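Local coordinates for protein STU0660 (Streptococcus thermophilus, PDB 3ZTH) that probably binds DNA as a magnesium-binding member of the large Csn2 proteins involved in CRISPR-mediated bacterial immunity, at residues I320-Q323 with S328-I331; G18-I23 with H224-Y229; Q99-K104 with L188-S193; E294-Y299 with V316-L321. All blocks are in the same frame, centred on the assembly; numbering follows the deposited sequence.

Contact 1. Residues I320-Q323 with S328-I331; sequences ILNQ and SYRI
Asn322 and Gln323, in the last turn of helix 312-324, face Tyr329 and Arg330 of an irregular segment that has turned back beside the helix it has just left. The backbones come nearest where CA of Gln323 and CA of Ser328 stand 6.6 Å apart, beyond which the returning chain relies on side chains to bridge the gap. Arg330 does most of this work. Its chain bends at chi2 (-80°), which folds the guanidinium back over its own backbone and toward the helix. There Arg330 NH1 donates to Tyr329 O at 2.6 Å; the carbonyl oxygen lies in the guanidinium plane, whereas the donor stands well above the carbonyl plane. NH1 has a second acceptor in Phe327 O, so one nitrogen ties together two carbonyls of the loop that follows helix 312-324. With NH1 thus engaged, Arg330 NH2 meets Gln323 CB at 3.4 Å and Gln323 CG at 3.7 Å. The Gln323 chain is extended, and its amide plane is tilted by 27° from the guanidinium. Nearby, Asn322 CB lies 4.0 Å from Arg330 NH1 and 3.9 Å from Tyr329 O. The Tyr329 ring leads away from the helix to rest on Met304 and Gln307, while one turn back in the helix Asn319 OD1 accepts from Ile331 N.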
loop_
_atom_site.group_PDB
_atom_site.type_symbol
_atom_site.label_atom_id
_atom_site.label_comp_id
_atom_site.label_asym_id
_atom_site.label_seq_id
_atom_site.Cartn_x
_atom_site.Cartn_y
_atom_site.Cartn_z
ATOM N N ILE A 320 -58.147 -20.235 9.840
ATOM C CA ILE A 320 -58.996 -19.467 8.948
ATOM C C ILE A 320 -58.156 -18.611 8.008
ATOM O O ILE A 320 -58.388 -18.604 6.793
ATOM C CB ILE A 320 -59.997 -18.587 9.751
ATOM C CG1 ILE A 320 -60.957 -19.491 10.531
ATOM C CG2 ILE A 320 -60.788 -17.704 8.817
ATOM C CD1 ILE A 320 -61.915 -18.757 11.457
ATOM N N LEU A 321 -57.165 -17.909 8.559
ATOM C CA LEU A 321 -56.314 -17.060 7.736
ATOM C C LEU A 321 -55.634 -17.868 6.652
ATOM O O LEU A 321 -55.630 -17.468 5.482
ATOM C CB LEU A 321 -55.271 -16.336 8.588
ATOM C CG LEU A 321 -55.827 -15.143 9.372
ATOM C CD1 LEU A 321 -54.745 -14.571 10.263
ATOM C CD2 LEU A 321 -56.354 -14.080 8.408
ATOM N N ASN A 322 -55.062 -19.006 7.025
ATOM C CA ASN A 322 -54.409 -19.845 6.030
ATOM C C ASN A 322 -55.374 -20.146 4.893
ATOM O O ASN A 322 -55.025 -20.033 3.722
ATOM C CB ASN A 322 -53.923 -21.143 6.657
ATOM C CG ASN A 322 -52.444 -21.126 6.924
ATOM O OD1 ASN A 322 -51.919 -21.987 7.632
ATOM N ND2 ASN A 322 -51.752 -20.141 6.351
ATOM N N GLN A 323 -56.597 -20.518 5.247
ATOM C CA GLN A 323 -57.610 -20.821 4.249
ATOM C C GLN A 323 -57.830 -19.644 3.292
ATOM O O GLN A 323 -58.005 -19.850 2.090
ATOM C CB GLN A 323 -58.925 -21.200 4.935
ATOM C CG GLN A 323 -59.991 -21.644 3.962
ATOM C CD GLN A 323 -61.195 -22.275 4.630
ATOM O OE1 GLN A 323 -62.159 -22.649 3.956
ATOM N NE2 GLN A 323 -61.150 -22.406 5.956
ATOM N N SER A 328 -53.205 -24.988 2.738
ATOM C CA SER A 328 -53.797 -26.141 3.420
ATOM C C SER A 328 -53.436 -26.458 4.878
ATOM O O SER A 328 -54.187 -27.162 5.555
ATOM C CB SER A 328 -53.541 -27.397 2.586
ATOM O OG SER A 328 -52.148 -27.687 2.532
ATOM N N TYR A 329 -52.306 -25.972 5.376
ATOM C CA TYR A 329 -51.944 -26.289 6.756
ATOM C C TYR A 329 -53.019 -25.966 7.789
ATOM O O TYR A 329 -53.702 -24.943 7.698
ATOM C CB TYR A 329 -50.659 -25.581 7.168
ATOM C CG TYR A 329 -50.225 -25.983 8.554
ATOM C CD1 TYR A 329 -49.595 -27.214 8.774
ATOM C CD2 TYR A 329 -50.490 -25.167 9.655
ATOM C CE1 TYR A 329 -49.243 -27.623 10.052
ATOM C CE2 TYR A 329 -50.141 -25.566 10.947
ATOM C CZ TYR A 329 -49.518 -26.795 11.137
ATOM O OH TYR A 329 -49.161 -27.192 12.403
ATOM N N ARG A 330 -53.160 -26.844 8.779
ATOM C CA ARG A 330 -54.144 -26.641 9.833
ATOM C C ARG A 330 -53.670 -27.184 11.170
ATOM O O ARG A 330 -53.147 -28.296 11.261
ATOM C CB ARG A 330 -55.472 -27.331 9.494
ATOM C CG ARG A 330 -56.188 -26.816 8.263
ATOM C CD ARG A 330 -56.953 -25.533 8.524
ATOM N NE ARG A 330 -57.655 -25.105 7.317
ATOM C CZ ARG A 330 -57.049 -24.701 6.204
ATOM N NH1 ARG A 330 -55.724 -24.661 6.144
ATOM N NH2 ARG A 330 -57.763 -24.348 5.143
ATOM N N ILE A 331 -53.859 -26.387 12.209
ATOM C CA ILE A 331 -53.516 -26.810 13.552
ATOM C C ILE A 331 -54.668 -27.741 13.943
ATOM O O ILE A 331 -55.833 -27.377 13.802
ATOM C CB ILE A 331 -53.447 -25.587 14.495
ATOM C CG1 ILE A 331 -52.156 -24.815 14.219
ATOM C CG2 ILE A 331 -53.545 -26.019 15.951
ATOM C CD1 ILE A 331 -52.101 -23.459 14.871
#

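Contact 2. Residues G18-I23 with H224-Y229; sequences GAITQI and HLVKKY
Val226, near the C-terminal end of helix 212-228, is the side chain that carries the helix onto Ala19 and Ile20, and it can be followed atom by atom. Its CB lies against the methyl of Ala19, Val226 CB to Ala19 CB measuring 3.8 Å. From there the branches part. Val226 CG1, anti to the carbonyl carbon (chi1 -61°), lies 3.9 Å from Ile20 CG1 and comes equally near the carbonyl oxygen of Ala19. Val226 CG2 lies 4.0 Å from Ile20 CD1; the two branched chains cross at about a right angle. This is helix-on-sheet packing in a fold assigned to the P-loop NTPase clan: helix 212-228 makes the beta-alpha-beta crossover between the parallel neighbours 199-204 and 232-237, and strand 20-24 lies on the far side of 232-237 from 199-204. Phe234 of strand 232-237 touches Val226 as well, while Tyr219, Ile222 and Cys223 of the same helix extend the cover over Ile20. Just ahead of the strand, the turn is fastened by Gly18 N, which donates to Thr21 OG1 at 2.8 Å in an almost straight bond (177°).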
loop_
_atom_site.group_PDB
_atom_site.type_symbol
_atom_site.label_atom_id
_atom_site.label_comp_id
_atom_site.label_asym_id
_atom_site.label_seq_id
_atom_site.Cartn_x
_atom_site.Cartn_y
_atom_site.Cartn_z
ATOM N N GLY A 18 -43.794 -0.335 1.919
ATOM C CA GLY A 18 -44.495 0.840 2.418
ATOM C C GLY A 18 -43.632 1.588 3.424
ATOM O O GLY A 18 -42.563 1.100 3.791
ATOM N N ALA A 19 -44.078 2.765 3.864
ATOM C CA ALA A 19 -43.321 3.562 4.824
ATOM C C ALA A 19 -42.654 2.619 5.825
ATOM O O ALA A 19 -41.434 2.651 6.019
ATOM C CB ALA A 19 -44.244 4.524 5.539
ATOM N N ILE A 20 -43.461 1.776 6.455
ATOM C CA ILE A 20 -42.934 0.806 7.395
ATOM C C ILE A 20 -43.271 -0.591 6.886
ATOM O O ILE A 20 -44.417 -1.038 6.942
ATOM C CB ILE A 20 -43.501 1.027 8.820
ATOM C CG1 ILE A 20 -42.998 2.367 9.364
ATOM C CG2 ILE A 20 -43.032 -0.082 9.756
ATOM C CD1 ILE A 20 -43.415 2.649 10.785
ATOM N N THR A 21 -42.255 -1.262 6.361
ATOM C CA THR A 21 -42.391 -2.609 5.818
ATOM C C THR A 21 -41.835 -3.655 6.793
ATOM O O THR A 21 -40.763 -3.464 7.375
ATOM C CB THR A 21 -41.615 -2.729 4.487
ATOM O OG1 THR A 21 -42.087 -1.736 3.574
ATOM C CG2 THR A 21 -41.799 -4.120 3.870
ATOM N N GLN A 22 -42.561 -4.758 6.958
ATOM C CA GLN A 22 -42.130 -5.836 7.851
ATOM C C GLN A 22 -42.101 -7.183 7.130
ATOM O O GLN A 22 -43.093 -7.619 6.545
ATOM C CB GLN A 22 -43.049 -5.923 9.071
ATOM C CG GLN A 22 -43.077 -4.649 9.918
ATOM C CD GLN A 22 -44.063 -4.733 11.070
ATOM O OE1 GLN A 22 -43.752 -5.256 12.146
ATOM N NE2 GLN A 22 -45.269 -4.229 10.842
ATOM N N ILE A 23 -40.946 -7.832 7.163
ATOM C CA ILE A 23 -40.771 -9.120 6.517
ATOM C C ILE A 23 -40.692 -10.167 7.609
ATOM O O ILE A 23 -39.803 -10.133 8.456
ATOM C CB ILE A 23 -39.491 -9.129 5.647
ATOM C CG1 ILE A 23 -39.686 -8.191 4.457
ATOM C CG2 ILE A 23 -39.190 -10.542 5.145
ATOM C CD1 ILE A 23 -38.458 -7.998 3.623
ATOM N N HIS A 224 -43.331 7.871 13.947
ATOM C CA HIS A 224 -43.326 9.322 13.978
ATOM C C HIS A 224 -42.540 9.851 12.784
ATOM O O HIS A 224 -43.001 10.730 12.055
ATOM C CB HIS A 224 -42.672 9.815 15.271
ATOM C CG HIS A 224 -42.464 11.296 15.316
ATOM N ND1 HIS A 224 -43.507 12.193 15.383
ATOM C CD2 HIS A 224 -41.330 12.037 15.300
ATOM C CE1 HIS A 224 -43.027 13.423 15.407
ATOM N NE2 HIS A 224 -41.709 13.356 15.359
ATOM N N LEU A 225 -41.350 9.303 12.575
ATOM C CA LEU A 225 -40.525 9.760 11.478
ATOM C C LEU A 225 -41.119 9.528 10.090
ATOM O O LEU A 225 -41.012 10.404 9.237
ATOM C CB LEU A 225 -39.125 9.142 11.569
ATOM C CG LEU A 225 -38.362 9.416 12.868
ATOM C CD1 LEU A 225 -36.972 8.807 12.785
ATOM C CD2 LEU A 225 -38.264 10.910 13.111
ATOM N N VAL A 226 -41.748 8.381 9.839
ATOM C CA VAL A 226 -42.301 8.172 8.504
ATOM C C VAL A 226 -43.499 9.069 8.244
ATOM O O VAL A 226 -43.792 9.417 7.097
ATOM C CB VAL A 226 -42.729 6.714 8.247
ATOM C CG1 VAL A 226 -41.534 5.810 8.363
ATOM C CG2 VAL A 226 -43.845 6.305 9.200
ATOM N N LYS A 227 -44.201 9.440 9.308
ATOM C CA LYS A 227 -45.354 10.309 9.149
ATOM C C LYS A 227 -44.882 11.748 8.992
ATOM O O LYS A 227 -45.637 12.617 8.569
ATOM C CB LYS A 227 -46.287 10.185 10.356
ATOM C CG LYS A 227 -46.943 8.822 10.467
ATOM C CD LYS A 227 -47.790 8.711 11.718
ATOM C CE LYS A 227 -48.360 7.308 11.882
ATOM N NZ LYS A 227 -49.111 7.170 13.165
ATOM N N LYS A 228 -43.616 11.987 9.314
ATOM C CA LYS A 228 -43.044 13.321 9.225
ATOM C C LYS A 228 -42.239 13.520 7.956
ATOM O O LYS A 228 -42.202 14.619 7.404
ATOM C CB LYS A 228 -42.162 13.576 10.443
ATOM C CG LYS A 228 -41.390 14.861 10.403
ATOM C CD LYS A 228 -40.642 15.057 11.707
ATOM C CE LYS A 228 -39.859 16.361 11.715
ATOM N NZ LYS A 228 -39.044 16.487 12.960
ATOM N N TYR A 229 -41.598 12.453 7.494
ATOM C CA TYR A 229 -40.781 12.509 6.294
ATOM C C TYR A 229 -41.283 11.529 5.249
ATOM O O TYR A 229 -40.958 10.347 5.280
ATOM C CB TYR A 229 -39.329 12.193 6.636
ATOM C CG TYR A 229 -38.711 13.163 7.611
ATOM C CD1 TYR A 229 -38.393 14.467 7.226
ATOM C CD2 TYR A 229 -38.453 12.782 8.927
ATOM C CE1 TYR A 229 -37.832 15.368 8.129
ATOM C CE2 TYR A 229 -37.895 13.672 9.839
ATOM C CZ TYR A 229 -37.586 14.961 9.435
ATOM O OH TYR A 229 -37.032 15.832 10.342
#

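Contact 3. Residues Q99-K104 with L188-S193; sequences QGYLRK and LDHLLS
Tyr101 and Leu191 meet in a helix-helix crossing, largely apolar with one weak polar link, that joins helix 97-106 to helix 177-192 at the flank of the P-loop NTPase-like core. The second helix leads into strand 199-204 of the central sheet, and Leu191 also touches Tyr199 on that strand, so the crossing connects helix 97-106 with the sheet region. The axes of the short segments pass 9.4 Å apart at 62°, and the backbones come nearest between CA of Tyr101 and CA of Leu191, at 5.4 Å. Two side chains reach in from the second helix. Leu191 sends CD1 over the backbone of the first, 3.6 Å from Gly100 O and 3.7 Å from Tyr101 N, so that the leucine methyl lies against main chain at Gly100 and Tyr101. His190 runs alongside Tyr101, pointing the same way. A chi1 of 171° turns the Tyr101 ring toward the second helix, until Tyr101 CE1 lies 3.5 Å from His190 CB. That same CE1 comes to the imidazole edge in its plane, yet the two rings are inclined to each other by 44° and form no regular stack. Farther out, His190 ND1 donates to Tyr101 OH in a bond that is straight but long and weak, at 3.5 Å. Both residues also pack against the third subunit, Tyr101 on its Asn134 and His190 on its Leu135. Past the histidine the helix closes with Ser193, whose OG donates to His190 O at 2.6 Å from above the carbonyl plane.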
loop_
_atom_site.group_PDB
_atom_site.type_symbol
_atom_site.label_atom_id
_atom_site.label_comp_id
_atom_site.label_asym_id
_atom_site.label_seq_id
_atom_site.Cartn_x
_atom_site.Cartn_y
_atom_site.Cartn_z
ATOM N N GLN A 99 -21.582 11.824 8.677
ATOM C CA GLN A 99 -20.903 12.672 7.718
ATOM C C GLN A 99 -21.875 13.712 7.186
ATOM O O GLN A 99 -21.597 14.909 7.222
ATOM C CB GLN A 99 -20.361 11.843 6.563
ATOM C CG GLN A 99 -19.490 12.637 5.607
ATOM C CD GLN A 99 -19.091 11.835 4.387
ATOM O OE1 GLN A 99 -18.139 12.182 3.687
ATOM N NE2 GLN A 99 -19.824 10.761 4.116
ATOM N N GLY A 100 -23.021 13.249 6.705
ATOM C CA GLY A 100 -24.013 14.162 6.170
ATOM C C GLY A 100 -24.595 15.102 7.210
ATOM O O GLY A 100 -24.930 16.248 6.911
ATOM N N TYR A 101 -24.718 14.616 8.439
ATOM C CA TYR A 101 -25.271 15.408 9.529
ATOM C C TYR A 101 -24.294 16.458 10.052
ATOM O O TYR A 101 -24.638 17.635 10.157
ATOM C CB TYR A 101 -25.686 14.483 10.672
ATOM C CG TYR A 101 -26.071 15.191 11.950
ATOM C CD1 TYR A 101 -27.184 16.032 12.003
ATOM C CD2 TYR A 101 -25.338 14.994 13.118
ATOM C CE1 TYR A 101 -27.557 16.657 13.195
ATOM C CE2 TYR A 101 -25.698 15.612 14.307
ATOM C CZ TYR A 101 -26.806 16.439 14.339
ATOM O OH TYR A 101 -27.146 17.050 15.523
ATOM N N LEU A 102 -23.081 16.031 10.392
ATOM C CA LEU A 102 -22.087 16.955 10.909
ATOM C C LEU A 102 -21.683 18.002 9.875
ATOM O O LEU A 102 -21.276 19.103 10.238
ATOM C CB LEU A 102 -20.859 16.194 11.394
ATOM C CG LEU A 102 -21.087 15.296 12.606
ATOM C CD1 LEU A 102 -19.800 14.569 12.944
ATOM C CD2 LEU A 102 -21.556 16.126 13.789
ATOM N N ARG A 103 -21.794 17.676 8.590
ATOM C CA ARG A 103 -21.435 18.651 7.564
ATOM C C ARG A 103 -22.429 19.805 7.531
ATOM O O ARG A 103 -22.069 20.922 7.169
ATOM C CB ARG A 103 -21.351 17.995 6.183
ATOM C CG ARG A 103 -20.023 17.318 5.924
ATOM C CD ARG A 103 -19.997 16.633 4.579
ATOM N NE ARG A 103 -18.680 16.071 4.289
ATOM C CZ ARG A 103 -18.404 15.324 3.225
ATOM N NH1 ARG A 103 -19.358 15.047 2.343
ATOM N NH2 ARG A 103 -17.175 14.854 3.039
ATOM N N LYS A 104 -23.673 19.535 7.916
ATOM C CA LYS A 104 -24.707 20.566 7.938
ATOM C C LYS A 104 -24.502 21.472 9.151
ATOM O O LYS A 104 -24.710 22.686 9.082
ATOM C CB LYS A 104 -26.094 19.924 8.017
ATOM C CG LYS A 104 -26.415 18.936 6.896
ATOM C CD LYS A 104 -26.914 19.611 5.625
ATOM C CE LYS A 104 -27.391 18.561 4.621
ATOM N NZ LYS A 104 -28.063 19.152 3.428
ATOM N N LEU A 188 -30.858 10.830 12.618
ATOM C CA LEU A 188 -31.535 10.657 11.343
ATOM C C LEU A 188 -32.605 11.738 11.192
ATOM O O LEU A 188 -32.810 12.272 10.100
ATOM C CB LEU A 188 -32.172 9.267 11.270
ATOM C CG LEU A 188 -33.007 8.956 10.024
ATOM C CD1 LEU A 188 -32.128 8.926 8.783
ATOM C CD2 LEU A 188 -33.710 7.628 10.216
ATOM N N ASP A 189 -33.276 12.067 12.294
ATOM C CA ASP A 189 -34.326 13.083 12.274
ATOM C C ASP A 189 -33.767 14.425 11.799
ATOM O O ASP A 189 -34.231 14.992 10.814
ATOM C CB ASP A 189 -34.929 13.249 13.675
ATOM C CG ASP A 189 -36.232 14.056 13.670
ATOM O OD1 ASP A 189 -36.495 14.779 12.687
ATOM O OD2 ASP A 189 -36.994 13.971 14.658
ATOM N N HIS A 190 -32.758 14.915 12.510
ATOM C CA HIS A 190 -32.126 16.188 12.201
ATOM C C HIS A 190 -31.585 16.230 10.785
ATOM O O HIS A 190 -31.584 17.286 10.158
ATOM C CB HIS A 190 -31.005 16.482 13.208
ATOM C CG HIS A 190 -31.476 16.555 14.629
ATOM N ND1 HIS A 190 -30.615 16.729 15.692
ATOM C CD2 HIS A 190 -32.716 16.447 15.166
ATOM C CE1 HIS A 190 -31.304 16.719 16.822
ATOM N NE2 HIS A 190 -32.580 16.549 16.530
ATOM N N LEU A 191 -31.122 15.096 10.270
ATOM C CA LEU A 191 -30.617 15.084 8.906
ATOM C C LEU A 191 -31.772 15.205 7.908
ATOM O O LEU A 191 -31.753 16.065 7.033
ATOM C CB LEU A 191 -29.834 13.804 8.612
ATOM C CG LEU A 191 -29.312 13.777 7.165
ATOM C CD1 LEU A 191 -28.180 14.782 7.037
ATOM C CD2 LEU A 191 -28.819 12.402 6.777
ATOM N N LEU A 192 -32.782 14.349 8.049
ATOM C CA LEU A 192 -33.926 14.364 7.141
ATOM C C LEU A 192 -34.639 15.700 7.075
ATOM O O LEU A 192 -35.284 16.006 6.077
ATOM C CB LEU A 192 -34.939 13.282 7.529
ATOM C CG LEU A 192 -34.498 11.832 7.337
ATOM C CD1 LEU A 192 -35.594 10.884 7.780
ATOM C CD2 LEU A 192 -34.167 11.597 5.874
ATOM N N SER A 193 -34.521 16.497 8.134
ATOM C CA SER A 193 -35.189 17.795 8.184
ATOM C C SER A 193 -34.554 18.776 7.220
ATOM O O SER A 193 -35.023 19.903 7.063
ATOM C CB SER A 193 -35.134 18.375 9.602
ATOM O OG SER A 193 -33.808 18.711 9.971
#

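Contact 4. Residues E294-Y299 with V316-L321; sequences ETVTPY and VILNIL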
loop_
_atom_site.group_PDB
_atom_site.type_symbol
_atom_site.label_atom_id
_atom_site.label_comp_id
_atom_site.label_asym_id
_atom_site.label_seq_id
_atom_site.Cartn_x
_atom_site.Cartn_y
_atom_site.Cartn_z
ATOM N N GLU A 294 -51.395 -10.539 14.968
ATOM C CA GLU A 294 -49.990 -10.231 15.213
ATOM C C GLU A 294 -49.237 -11.469 15.697
ATOM O O GLU A 294 -48.058 -11.649 15.414
ATOM C CB GLU A 294 -49.878 -9.136 16.262
ATOM C CG GLU A 294 -49.232 -7.875 15.760
ATOM C CD GLU A 294 -49.450 -6.699 16.700
ATOM O OE1 GLU A 294 -49.328 -6.886 17.934
ATOM O OE2 GLU A 294 -49.737 -5.591 16.199
ATOM N N THR A 295 -49.936 -12.314 16.435
ATOM C CA THR A 295 -49.364 -13.536 16.974
ATOM C C THR A 295 -49.118 -14.613 15.923
ATOM O O THR A 295 -48.051 -15.214 15.870
ATOM C CB THR A 295 -50.307 -14.148 18.028
ATOM O OG1 THR A 295 -50.418 -13.256 19.143
ATOM C CG2 THR A 295 -49.797 -15.515 18.485
ATOM N N VAL A 296 -50.124 -14.838 15.089
ATOM C CA VAL A 296 -50.097 -15.887 14.081
ATOM C C VAL A 296 -49.459 -15.611 12.727
ATOM O O VAL A 296 -48.927 -16.533 12.098
ATOM C CB VAL A 296 -51.533 -16.402 13.829
ATOM C CG1 VAL A 296 -51.525 -17.417 12.722
ATOM C CG2 VAL A 296 -52.096 -17.016 15.088
ATOM N N THR A 297 -49.510 -14.369 12.265
ATOM C CA THR A 297 -48.948 -14.049 10.957
ATOM C C THR A 297 -47.591 -14.684 10.632
ATOM O O THR A 297 -47.393 -15.204 9.537
ATOM C CB THR A 297 -48.847 -12.536 10.755
ATOM O OG1 THR A 297 -50.169 -11.983 10.688
ATOM C CG2 THR A 297 -48.119 -12.225 9.474
ATOM N N PRO A 298 -46.637 -14.645 11.573
ATOM C CA PRO A 298 -45.327 -15.245 11.293
ATOM C C PRO A 298 -45.390 -16.742 10.949
ATOM O O PRO A 298 -44.466 -17.285 10.336
ATOM C CB PRO A 298 -44.550 -14.984 12.584
ATOM C CG PRO A 298 -45.160 -13.715 13.077
ATOM C CD PRO A 298 -46.628 -13.951 12.872
ATOM N N TYR A 299 -46.477 -17.404 11.336
ATOM C CA TYR A 299 -46.616 -18.834 11.076
ATOM C C TYR A 299 -47.536 -19.205 9.920
ATOM O O TYR A 299 -47.800 -20.377 9.703
ATOM C CB TYR A 299 -47.102 -19.545 12.338
ATOM C CG TYR A 299 -46.150 -19.403 13.490
ATOM C CD1 TYR A 299 -44.940 -20.098 13.508
ATOM C CD2 TYR A 299 -46.429 -18.528 14.542
ATOM C CE1 TYR A 299 -44.021 -19.922 14.550
ATOM C CE2 TYR A 299 -45.520 -18.343 15.588
ATOM C CZ TYR A 299 -44.321 -19.041 15.585
ATOM O OH TYR A 299 -43.426 -18.846 16.608
ATOM N N VAL A 316 -57.504 -21.116 15.882
ATOM C CA VAL A 316 -58.643 -20.998 14.988
ATOM C C VAL A 316 -58.377 -19.921 13.938
ATOM O O VAL A 316 -58.505 -20.173 12.738
ATOM C CB VAL A 316 -59.928 -20.657 15.786
ATOM C CG1 VAL A 316 -61.090 -20.355 14.839
ATOM C CG2 VAL A 316 -60.277 -21.828 16.681
ATOM N N ILE A 317 -58.012 -18.723 14.397
ATOM C CA ILE A 317 -57.722 -17.607 13.502
ATOM C C ILE A 317 -56.638 -18.016 12.504
ATOM O O ILE A 317 -56.735 -17.729 11.312
ATOM C CB ILE A 317 -57.245 -16.373 14.307
ATOM C CG1 ILE A 317 -58.362 -15.912 15.242
ATOM C CG2 ILE A 317 -56.813 -15.253 13.364
ATOM C CD1 ILE A 317 -59.607 -15.475 14.524
ATOM N N LEU A 318 -55.610 -18.695 12.999
ATOM C CA LEU A 318 -54.522 -19.162 12.149
ATOM C C LEU A 318 -55.066 -20.032 11.016
ATOM O O LEU A 318 -54.728 -19.831 9.844
ATOM C CB LEU A 318 -53.507 -19.948 12.992
ATOM C CG LEU A 318 -52.335 -20.755 12.398
ATOM C CD1 LEU A 318 -52.066 -20.408 10.965
ATOM C CD2 LEU A 318 -51.102 -20.503 13.232
ATOM N N ASN A 319 -55.915 -20.992 11.371
ATOM C CA ASN A 319 -56.499 -21.900 10.394
ATOM C C ASN A 319 -57.324 -21.160 9.367
ATOM O O ASN A 319 -57.220 -21.419 8.163
ATOM C CB ASN A 319 -57.372 -22.943 11.094
ATOM C CG ASN A 319 -56.555 -24.050 11.732
ATOM O OD1 ASN A 319 -55.322 -24.004 11.735
ATOM N ND2 ASN A 319 -57.235 -25.053 12.272
ATOM N N ILE A 320 -58.147 -20.235 9.840
ATOM C CA ILE A 320 -58.996 -19.467 8.948
ATOM C C ILE A 320 -58.156 -18.611 8.008
ATOM O O ILE A 320 -58.388 -18.604 6.793
ATOM C CB ILE A 320 -59.997 -18.587 9.751
ATOM C CG1 ILE A 320 -60.957 -19.491 10.531
ATOM C CG2 ILE A 320 -60.788 -17.704 8.817
ATOM C CD1 ILE A 320 -61.915 -18.757 11.457
ATOM N N LEU A 321 -57.165 -17.909 8.559
ATOM C CA LEU A 321 -56.314 -17.060 7.736
ATOM C C LEU A 321 -55.634 -17.868 6.652
ATOM O O LEU A 321 -55.630 -17.468 5.482
ATOM C CB LEU A 321 -55.271 -16.336 8.588
ATOM C CG LEU A 321 -55.827 -15.143 9.372
ATOM C CD1 LEU A 321 -54.745 -14.571 10.263
ATOM C CD2 LEU A 321 -56.354 -14.080 8.408
#
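Most of this contact rests on a single pair, Val296 and Leu318, two branched aliphatic chains that cross obliquely between segment 294-299 and helix 312-324. The backbones approach to 5.8 Å between CA of Val296 and CA of Leu318. Val296 CG2 rests 3.9 Å from Leu318 CB. The modelled separation of Val296 CG1 from the leucine is too short for two carbons, so the exact fit of that branch is doubtful although the pairing itself is plain. A second, looser touch comes from Tyr299, whose CB lies 4.2 Å from Leu318 CD2. Val296 and Tyr299 are brought to the same leucine by a 3-10 turn through Thr297 and Pro298, in which Tyr299 N donates to Val296 O at 2.7 Å. Beyond CB the tyrosine leads away from the contact toward the magnesium site, with its nearest side-chain atoms about 4 Å from those of the metal-binding residues Gln26 and Asp240, while Pro298 O accepts from Gln26 NE2. The 294-299 segment thus has an apolar side and a side next to the metal. Leu300, Leu310 and Ile331 also touch Leu318; helix 312-324 further lies against helix 286-296 through Leu321 on Leu293, and against helix 267-277 through Ile317 and Leu321 on Val274.

From the N terminus, contact 2 opens at 18-23 and closes only at 224-229, some two hundred residues later, bringing an early sheet strand against helix 212-228. Contact 3 is nested wholly inside that loop, and the two touch: Tyr229 OH and Lys228 NZ both reach Asp189 OD1. After contact 2 has closed, contact 4 folds 294-299 onto 316-321, and contact 1 begins on the same helix, sharing Ile320 and Leu321, before closing at 328-331. These last two also touch, forming one C-terminal cluster of helices and the loop after helix 312-324 that meets the second subunit. Contacts 1 and 3 lie on opposite sides of the chain's centre, about 47 Å apart between centres.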